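Local coordinates for protein glutathione S-transferase 2 (Onchocerca volvulus, PDB 1TU7) that catalyses the conjugation of glutathione to electrophilic substrates and appears to play a central role in the detoxification system of this parasitic nematode, at residues R18-D23 with A65-L70; S43-Q46 with P51-Y54; G123-F128 with P166-K171. One frame throughout, in Å; residues are numbered along the deposited sequence.

Contact 1: R18-D23 with A65-L70; sequences RLFLVD and AILRHL
Phe20 reaches from helix 15-23 toward Leu67 and Leu70 of helix 63-73, and its ring carries most of the contact. Its CB already lies on the side of the other helix. From CB, the chain runs on with CG opposite the backbone N (chi1 -179°), which carries the ring outward into the space between the helices. Of the ring atoms nearer the backbone, CD1 meets the CD1 methyl of Leu67 at 4.2 Å, an approach oblique to the ring. Farther out, the ring lies beneath the CB of Leu70: Phe20 CE2 is 3.8 Å and CZ 3.7 Å from that carbon. The tip, CZ, also comes within 3.5 Å of Leu70 O, so the end of the ring packs against backbone as well as side chain. Leu70 CB stands 4.0 Å from the centroid of the Phe20 ring and 24° off its normal, a CH-pi contact over one face, displaced toward the rim.

These two helices belong to the thioredoxin-like N-terminal domain, and they run nearly parallel, their short segments inclined at 22° with axes 11.0 Å apart at closest approach. Large apolar side chains fill that separation. One helical position beyond Phe20, Leu21 brings its CD2 methyl to 4.0 Å from Leu70 CD1, the two side chains meeting at roughly a right angle. Leu70 thus meets helix 15-23 at two points, its CB over the Phe20 ring and its CD1 against Leu21; it also touches Tyr3 of strand 3-8. Around this buried interface, Asp23 makes a salt bridge to Arg185 and a hydrogen bond to Tyr152, whose ring meets that of Phe20, while Arg68 on helix 63-73 pairs with Asp88 of the second subunit.

Contact 2: S43-Q46 with P51-Y54; sequences SQFQ and PCLY
The connection that leads into the third strand of the thioredoxin-like sheet folds back on that strand, and Phe45 from the connection packs against Cys52 and Tyr54. Ring atom CE2 of Phe45 does most of the touching: it lies 3.6 Å from Cys52 CB and 3.2 Å from Tyr54 OH. The Cys52 sulfur swings out opposite the backbone N (chi1 -178°) and makes a sulfur-aromatic contact at the edge of the Phe45 ring, in plane, with SG 4.9 Å from the ring centroid. The same sulfur sits above one face of Tyr54, offset toward the rim, so it occupies the corner formed by the two aromatic side chains, which cross at about a right angle.

Strand 52-55 begins directly after Pro51, which follows a cis peptide bond, the hallmark of the thioredoxin fold at the glutathione site, and Pro51 itself touches the bound glutathione. The Phe45 side chain lies about 8 Å from the bound glutathione, against Leu50 and beside Gln59 of the neighbouring strand.

A water also joins the two segments. It donates to Gln44 OE1 at 3.0 Å and lies 2.6 Å from Tyr54 OH, in the plane of the tyrosine ring. Lys4 of strand 3-8 makes a cation-pi contact with Tyr54, and Gln44 O accepts a hydrogen bond from Gln59 NE2.

Contact 3: G123-F128 with P166-K171; sequences GELAKF and PHCLDK
Apolar packing joins Leu125 of helix 109-132 to Cys168 and Leu169, which lie in the connection between helices 149-164 and 173-183. A single methyl, Leu125 CD1, makes all the close approaches. It lies 3.8 Å from Leu169 CD2, where the two leucine side chains cross at about a right angle, and 4.1 Å from Cys168 CB. The CB of Leu125 is directed at the connection, and with CG opposite the carbonyl carbon (chi1 -66°) the CD1 branch reaches the two residues.

A methyl-to-carbonyl contact adds to this packing: Leu125 CD1 rests 3.5 Å from Cys168 O, so the helix touches the backbone of the connection as well as its side chains. That backbone is bent into a type I beta turn from His167 to Asp170, in which Asp170 N donates to His167 O at 3.1 Å. Cys168 and Leu169 are the two central residues of the turn.

Charged interactions keep to another part of the helix. Lys127 NZ forms a salt bridge with Glu124 OE1 at 3.1 Å, using the syn lone pair of that oxygen, and it also donates to Phe47 O of the second subunit. In the all-helical C-terminal domain, Leu125 also touches Leu158, Phe172 and Leu175.

All three approaches between helix and turn are apolar or methyl-to-carbonyl, so the contact probably rests on buried surface and complementary shape, with no directional bond to fix it.

How the contacts relate
From the N terminus, helix 15-23 opens contact 1, which closes only at helix 63-73 after the chain has laid down strands 29-33, 52-55 and 58-61. Contact 2 is a short return lying wholly within that span, tying the connection before strand 52-55 to the strand itself. The two also touch in space, since Ile66 and Leu70 of helix 63-73 pack on residues 51-53, linking helix layer and sheet in the N-terminal domain. Contact 3 follows in series, closing a loop within the C-terminal helical domain, on the opposite side of the chain's centre from the other two; its nearest atoms are about 13 Å from those of contact 1 and about 19 Å from those of contact 2.

Contact 1: R18-D23 with A65-L70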
loop_
_atom_site.group_PDB
_atom_site.type_symbol
_atom_site.label_atom_id
_atom_site.label_comp_id
_atom_site.label_asym_id
_atom_site.label_seq_id
_atom_site.Cartn_x
_atom_site.Cartn_y
_atom_site.Cartn_z
ATOM N N ARG A 18 7.190 -5.681 13.778
ATOM C CA ARG A 18 7.654 -6.200 15.061
ATOM C C ARG A 18 7.152 -7.612 15.282
ATOM O O ARG A 18 7.894 -8.481 15.710
ATOM C CB ARG A 18 7.173 -5.301 16.184
ATOM C CG ARG A 18 7.805 -3.935 16.210
ATOM C CD ARG A 18 7.380 -3.128 17.361
ATOM N NE ARG A 18 7.872 -1.747 17.350
ATOM C CZ ARG A 18 7.104 -0.682 17.444
ATOM N NH1 ARG A 18 5.799 -0.780 17.458
ATOM N NH2 ARG A 18 7.667 0.523 17.484
ATOM N N LEU A 19 5.887 -7.866 14.980
ATOM C CA LEU A 19 5.306 -9.185 15.190
ATOM C C LEU A 19 6.006 -10.225 14.323
ATOM O O LEU A 19 6.268 -11.325 14.784
ATOM C CB LEU A 19 3.803 -9.175 14.924
ATOM C CG LEU A 19 2.964 -8.397 15.939
ATOM C CD1 LEU A 19 1.591 -8.019 15.415
ATOM C CD2 LEU A 19 2.834 -9.205 17.241
ATOM N N PHE A 20 6.260 -9.897 13.052
ATOM C CA PHE A 20 7.017 -10.766 12.150
ATOM C C PHE A 20 8.357 -11.164 12.776
ATOM O O PHE A 20 8.672 -12.333 12.880
ATOM C CB PHE A 20 7.189 -10.060 10.798
ATOM C CG PHE A 20 7.926 -10.847 9.752
ATOM C CD1 PHE A 20 7.293 -11.127 8.551
ATOM C CD2 PHE A 20 9.239 -11.238 9.890
ATOM C CE1 PHE A 20 7.939 -11.806 7.543
ATOM C CE2 PHE A 20 9.881 -11.928 8.857
ATOM C CZ PHE A 20 9.216 -12.203 7.689
ATOM N N LEU A 21 9.116 -10.166 13.218
ATOM C CA LEU A 21 10.463 -10.364 13.724
ATOM C C LEU A 21 10.403 -11.182 15.010
ATOM O O LEU A 21 11.166 -12.110 15.192
ATOM C CB LEU A 21 11.125 -9.011 13.929
ATOM C CG LEU A 21 11.396 -8.196 12.678
ATOM C CD1 LEU A 21 11.713 -6.785 13.017
ATOM C CD2 LEU A 21 12.557 -8.801 11.877
ATOM N N VAL A 22 9.478 -10.851 15.878
ATOM C CA VAL A 22 9.349 -11.559 17.153
ATOM C C VAL A 22 8.967 -13.013 16.893
ATOM O O VAL A 22 9.579 -13.916 17.435
ATOM C CB VAL A 22 8.313 -10.892 18.064
ATOM C CG1 VAL A 22 7.954 -11.799 19.208
ATOM C CG2 VAL A 22 8.862 -9.581 18.618
ATOM N N ASP A 23 7.974 -13.260 16.055
ATOM C CA ASP A 23 7.496 -14.613 15.826
ATOM C C ASP A 23 8.523 -15.478 15.133
ATOM O O ASP A 23 8.632 -16.677 15.418
ATOM C CB ASP A 23 6.216 -14.589 15.010
ATOM C CG ASP A 23 5.595 -15.951 14.890
ATOM O OD1 ASP A 23 5.503 -16.459 13.738
ATOM O OD2 ASP A 23 5.175 -16.546 15.892
ATOM N N ALA A 65 6.908 -2.312 2.035
ATOM C CA ALA A 65 8.166 -2.733 1.413
ATOM C C ALA A 65 9.058 -3.454 2.420
ATOM O O ALA A 65 9.717 -4.416 2.085
ATOM C CB ALA A 65 8.918 -1.545 0.818
ATOM N N ILE A 66 9.036 -2.992 3.666
ATOM C CA ILE A 66 9.790 -3.635 4.736
ATOM C C ILE A 66 9.274 -5.048 4.929
ATOM O O ILE A 66 10.045 -6.012 4.968
ATOM C CB ILE A 66 9.686 -2.822 6.057
ATOM C CG1 ILE A 66 10.384 -1.462 5.946
ATOM C CG2 ILE A 66 10.254 -3.646 7.219
ATOM C CD1 ILE A 66 10.029 -0.475 7.049
ATOM N N LEU A 67 7.963 -5.174 5.054
ATOM C CA LEU A 67 7.363 -6.482 5.266
ATOM C C LEU A 67 7.660 -7.453 4.120
ATOM O O LEU A 67 7.983 -8.615 4.359
ATOM C CB LEU A 67 5.865 -6.322 5.469
ATOM C CG LEU A 67 5.007 -6.978 6.510
ATOM C CD1 LEU A 67 5.726 -7.296 7.805
ATOM C CD2 LEU A 67 3.839 -5.999 6.703
ATOM N N ARG A 68 7.528 -6.997 2.877
ATOM C CA ARG A 68 7.800 -7.893 1.743
ATOM C C ARG A 68 9.271 -8.256 1.633
ATOM O O ARG A 68 9.619 -9.355 1.245
ATOM C CB ARG A 68 7.299 -7.297 0.427
ATOM C CG ARG A 68 5.799 -7.419 0.302
ATOM C CD ARG A 68 5.245 -6.875 -0.983
ATOM N NE ARG A 68 5.232 -5.444 -0.968
ATOM C CZ ARG A 68 4.260 -4.705 -0.464
ATOM N NH1 ARG A 68 3.202 -5.336 0.101
ATOM N NH2 ARG A 68 4.328 -3.396 -0.478
ATOM N N HIS A 69 10.169 -7.338 1.986
ATOM C CA HIS A 69 11.576 -7.666 1.997
ATOM C C HIS A 69 11.881 -8.748 3.024
ATOM O O HIS A 69 12.564 -9.713 2.746
ATOM C CB HIS A 69 12.407 -6.419 2.268
ATOM C CG HIS A 69 13.799 -6.693 2.690
ATOM N ND1 HIS A 69 14.793 -7.004 1.797
ATOM C CD2 HIS A 69 14.378 -6.696 3.920
ATOM C CE1 HIS A 69 15.928 -7.181 2.450
ATOM N NE2 HIS A 69 15.708 -6.986 3.737
ATOM N N LEU A 70 11.370 -8.573 4.238
ATOM C CA LEU A 70 11.569 -9.581 5.252
ATOM C C LEU A 70 10.952 -10.921 4.833
ATOM O O LEU A 70 11.550 -11.989 5.053
ATOM C CB LEU A 70 10.984 -9.107 6.567
ATOM C CG LEU A 70 11.780 -8.011 7.278
ATOM C CD1 LEU A 70 10.950 -7.532 8.453
ATOM C CD2 LEU A 70 13.122 -8.525 7.722
#

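Contact 2: S43-Q46 with P51-Y54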
loop_
_atom_site.group_PDB
_atom_site.type_symbol
_atom_site.label_atom_id
_atom_site.label_comp_id
_atom_site.label_asym_id
_atom_site.label_seq_id
_atom_site.Cartn_x
_atom_site.Cartn_y
_atom_site.Cartn_z
ATOM N N SER A 43 15.063 14.074 8.064
ATOM C CA SER A 43 15.668 14.127 6.734
ATOM C C SER A 43 16.493 12.886 6.387
ATOM O O SER A 43 16.798 12.653 5.219
ATOM C CB SER A 43 16.536 15.387 6.571
ATOM O OG SER A 43 17.691 15.292 7.347
ATOM N N GLN A 44 16.831 12.078 7.391
ATOM C CA GLN A 44 17.558 10.837 7.158
ATOM C C GLN A 44 16.724 9.745 6.488
ATOM O O GLN A 44 17.290 8.766 6.031
ATOM C CB GLN A 44 18.053 10.286 8.475
ATOM C CG GLN A 44 19.008 11.243 9.186
ATOM C CD GLN A 44 19.553 10.671 10.456
ATOM O OE1 GLN A 44 19.465 9.468 10.696
ATOM N NE2 GLN A 44 20.143 11.529 11.280
ATOM N N PHE A 45 15.412 9.921 6.457
ATOM C CA PHE A 45 14.464 8.926 5.926
ATOM C C PHE A 45 13.978 9.383 4.579
ATOM O O PHE A 45 13.698 10.551 4.402
ATOM C CB PHE A 45 13.350 8.716 6.939
ATOM C CG PHE A 45 13.903 8.297 8.258
ATOM C CD1 PHE A 45 14.103 9.229 9.258
ATOM C CD2 PHE A 45 14.381 7.014 8.447
ATOM C CE1 PHE A 45 14.706 8.870 10.464
ATOM C CE2 PHE A 45 14.965 6.640 9.643
ATOM C CZ PHE A 45 15.132 7.563 10.654
ATOM N N GLN A 46 13.875 8.447 3.643
ATOM C CA GLN A 46 13.650 8.772 2.244
ATOM C C GLN A 46 12.350 9.543 1.961
ATOM O O GLN A 46 12.304 10.335 1.031
ATOM C CB GLN A 46 13.731 7.499 1.397
ATOM C CG GLN A 46 15.124 6.870 1.358
ATOM C CD GLN A 46 15.341 5.698 2.325
ATOM O OE1 GLN A 46 15.981 4.674 1.970
ATOM N NE2 GLN A 46 14.860 5.849 3.533
ATOM N N PRO A 51 7.720 3.743 9.608
ATOM C CA PRO A 51 8.889 3.003 10.074
ATOM C C PRO A 51 10.019 2.909 9.092
ATOM O O PRO A 51 9.826 3.113 7.886
ATOM C CB PRO A 51 8.307 1.608 10.333
ATOM C CG PRO A 51 7.199 1.489 9.372
ATOM C CD PRO A 51 6.585 2.848 9.337
ATOM N N CYS A 52 11.202 2.658 9.635
ATOM C CA CYS A 52 12.399 2.324 8.864
ATOM C C CYS A 52 13.036 1.081 9.375
ATOM O O CYS A 52 13.259 0.983 10.572
ATOM C CB CYS A 52 13.380 3.479 8.974
ATOM S SG CYS A 52 14.901 3.283 8.047
ATOM N N LEU A 53 13.352 0.135 8.493
ATOM C CA LEU A 53 14.163 -1.014 8.851
ATOM C C LEU A 53 15.566 -0.823 8.291
ATOM O O LEU A 53 15.733 -0.646 7.077
ATOM C CB LEU A 53 13.568 -2.305 8.299
ATOM C CG LEU A 53 14.408 -3.543 8.613
ATOM C CD1 LEU A 53 14.248 -3.896 10.086
ATOM C CD2 LEU A 53 13.970 -4.648 7.633
ATOM N N TYR A 54 16.544 -0.884 9.176
ATOM C CA TYR A 54 17.929 -1.065 8.790
ATOM C C TYR A 54 18.227 -2.550 8.812
ATOM O O TYR A 54 18.089 -3.199 9.838
ATOM C CB TYR A 54 18.833 -0.310 9.761
ATOM C CG TYR A 54 18.538 1.178 9.893
ATOM C CD1 TYR A 54 17.642 1.655 10.861
ATOM C CD2 TYR A 54 19.166 2.119 9.058
ATOM C CE1 TYR A 54 17.386 3.005 10.999
ATOM C CE2 TYR A 54 18.903 3.471 9.201
ATOM C CZ TYR A 54 18.032 3.906 10.179
ATOM O OH TYR A 54 17.773 5.260 10.365
HETATM O O HOH W 1 19.472 6.909 9.213
#

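Contact 3: G123-F128 with P166-K171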
loop_
_atom_site.group_PDB
_atom_site.type_symbol
_atom_site.label_atom_id
_atom_site.label_comp_id
_atom_site.label_asym_id
_atom_site.label_seq_id
_atom_site.Cartn_x
_atom_site.Cartn_y
_atom_site.Cartn_z
ATOM N N GLY A 123 -19.253 -4.956 8.337
ATOM C CA GLY A 123 -19.152 -5.254 6.922
ATOM C C GLY A 123 -17.725 -5.397 6.452
ATOM O O GLY A 123 -17.426 -6.160 5.513
ATOM N N GLU A 124 -16.828 -4.643 7.070
ATOM C CA GLU A 124 -15.426 -4.766 6.695
ATOM C C GLU A 124 -14.863 -6.092 7.178
ATOM O O GLU A 124 -14.170 -6.772 6.419
ATOM C CB GLU A 124 -14.616 -3.581 7.214
ATOM C CG GLU A 124 -15.008 -2.268 6.544
ATOM C CD GLU A 124 -15.091 -2.423 5.046
ATOM O OE1 GLU A 124 -16.221 -2.316 4.479
ATOM O OE2 GLU A 124 -14.052 -2.724 4.435
ATOM N N LEU A 125 -15.170 -6.485 8.406
ATOM C CA LEU A 125 -14.707 -7.774 8.893
ATOM C C LEU A 125 -15.296 -8.922 8.111
ATOM O O LEU A 125 -14.633 -9.924 7.894
ATOM C CB LEU A 125 -15.036 -7.950 10.375
ATOM C CG LEU A 125 -14.316 -7.018 11.336
ATOM C CD1 LEU A 125 -14.834 -7.168 12.748
ATOM C CD2 LEU A 125 -12.781 -7.289 11.340
ATOM N N ALA A 126 -16.539 -8.765 7.681
ATOM C CA ALA A 126 -17.178 -9.809 6.903
ATOM C C ALA A 126 -16.402 -10.130 5.646
ATOM O O ALA A 126 -16.343 -11.286 5.217
ATOM C CB ALA A 126 -18.592 -9.412 6.554
ATOM N N LYS A 127 -15.788 -9.119 5.034
ATOM C CA LYS A 127 -15.013 -9.342 3.828
ATOM C C LYS A 127 -13.834 -10.258 4.142
ATOM O O LYS A 127 -13.485 -11.133 3.363
ATOM C CB LYS A 127 -14.504 -8.005 3.264
ATOM C CG LYS A 127 -15.606 -7.167 2.681
ATOM C CD LYS A 127 -15.191 -5.699 2.475
ATOM C CE LYS A 127 -16.340 -4.896 1.874
ATOM N NZ LYS A 127 -15.936 -3.488 1.576
ATOM N N PHE A 128 -13.193 -10.029 5.280
ATOM C CA PHE A 128 -12.078 -10.884 5.717
ATOM C C PHE A 128 -12.487 -12.304 6.116
ATOM O O PHE A 128 -11.761 -13.247 5.842
ATOM C CB PHE A 128 -11.296 -10.251 6.853
ATOM C CG PHE A 128 -10.626 -8.997 6.477
ATOM C CD1 PHE A 128 -11.068 -7.794 6.923
ATOM C CD2 PHE A 128 -9.544 -9.040 5.598
ATOM C CE1 PHE A 128 -10.424 -6.635 6.547
ATOM C CE2 PHE A 128 -8.908 -7.900 5.230
ATOM C CZ PHE A 128 -9.369 -6.699 5.692
ATOM N N PRO A 166 -14.467 -4.943 22.112
ATOM C CA PRO A 166 -14.211 -6.317 22.548
ATOM C C PRO A 166 -15.095 -7.392 21.915
ATOM O O PRO A 166 -14.662 -8.529 21.866
ATOM C CB PRO A 166 -14.408 -6.229 24.064
ATOM C CG PRO A 166 -14.016 -4.832 24.388
ATOM C CD PRO A 166 -14.518 -4.011 23.263
ATOM N N HIS A 167 -16.279 -7.045 21.426
ATOM C CA HIS A 167 -17.195 -8.016 20.856
ATOM C C HIS A 167 -17.161 -8.111 19.351
ATOM O O HIS A 167 -17.996 -8.773 18.754
ATOM C CB HIS A 167 -18.626 -7.658 21.284
ATOM C CG HIS A 167 -18.822 -7.703 22.766
ATOM N ND1 HIS A 167 -18.708 -8.869 23.490
ATOM C CD2 HIS A 167 -19.086 -6.723 23.663
ATOM C CE1 HIS A 167 -18.912 -8.608 24.771
ATOM N NE2 HIS A 167 -19.142 -7.314 24.901
ATOM N N CYS A 168 -16.240 -7.406 18.689
ATOM C CA CYS A 168 -16.348 -7.262 17.226
ATOM C C CYS A 168 -16.218 -8.561 16.421
ATOM O O CYS A 168 -16.689 -8.618 15.280
ATOM C CB CYS A 168 -15.367 -6.210 16.660
ATOM S SG CYS A 168 -13.613 -6.622 16.779
ATOM N N LEU A 169 -15.566 -9.563 17.004
ATOM C CA LEU A 169 -15.377 -10.848 16.327
ATOM C C LEU A 169 -16.379 -11.915 16.730
ATOM O O LEU A 169 -16.273 -13.073 16.278
ATOM C CB LEU A 169 -13.966 -11.378 16.537
ATOM C CG LEU A 169 -12.824 -10.445 16.118
ATOM C CD1 LEU A 169 -11.466 -11.177 16.181
ATOM C CD2 LEU A 169 -13.072 -9.813 14.750
ATOM N N ASP A 170 -17.374 -11.526 17.528
ATOM C CA ASP A 170 -18.400 -12.460 18.002
ATOM C C ASP A 170 -19.041 -13.195 16.836
ATOM O O ASP A 170 -19.258 -14.415 16.909
ATOM C CB ASP A 170 -19.506 -11.693 18.753
ATOM C CG ASP A 170 -19.157 -11.389 20.202
ATOM O OD1 ASP A 170 -18.054 -11.750 20.683
ATOM O OD2 ASP A 170 -19.956 -10.763 20.939
ATOM N N LYS A 171 -19.365 -12.468 15.769
ATOM C CA LYS A 171 -20.072 -13.025 14.624
ATOM C C LYS A 171 -19.160 -13.533 13.506
ATOM O O LYS A 171 -19.632 -13.933 12.440
ATOM C CB LYS A 171 -21.037 -11.980 14.073
ATOM C CG LYS A 171 -22.078 -11.516 15.096
ATOM C CD LYS A 171 -23.190 -10.693 14.454
ATOM C CE LYS A 171 -24.224 -10.229 15.481
ATOM N NZ LYS A 171 -24.139 -10.998 16.760
#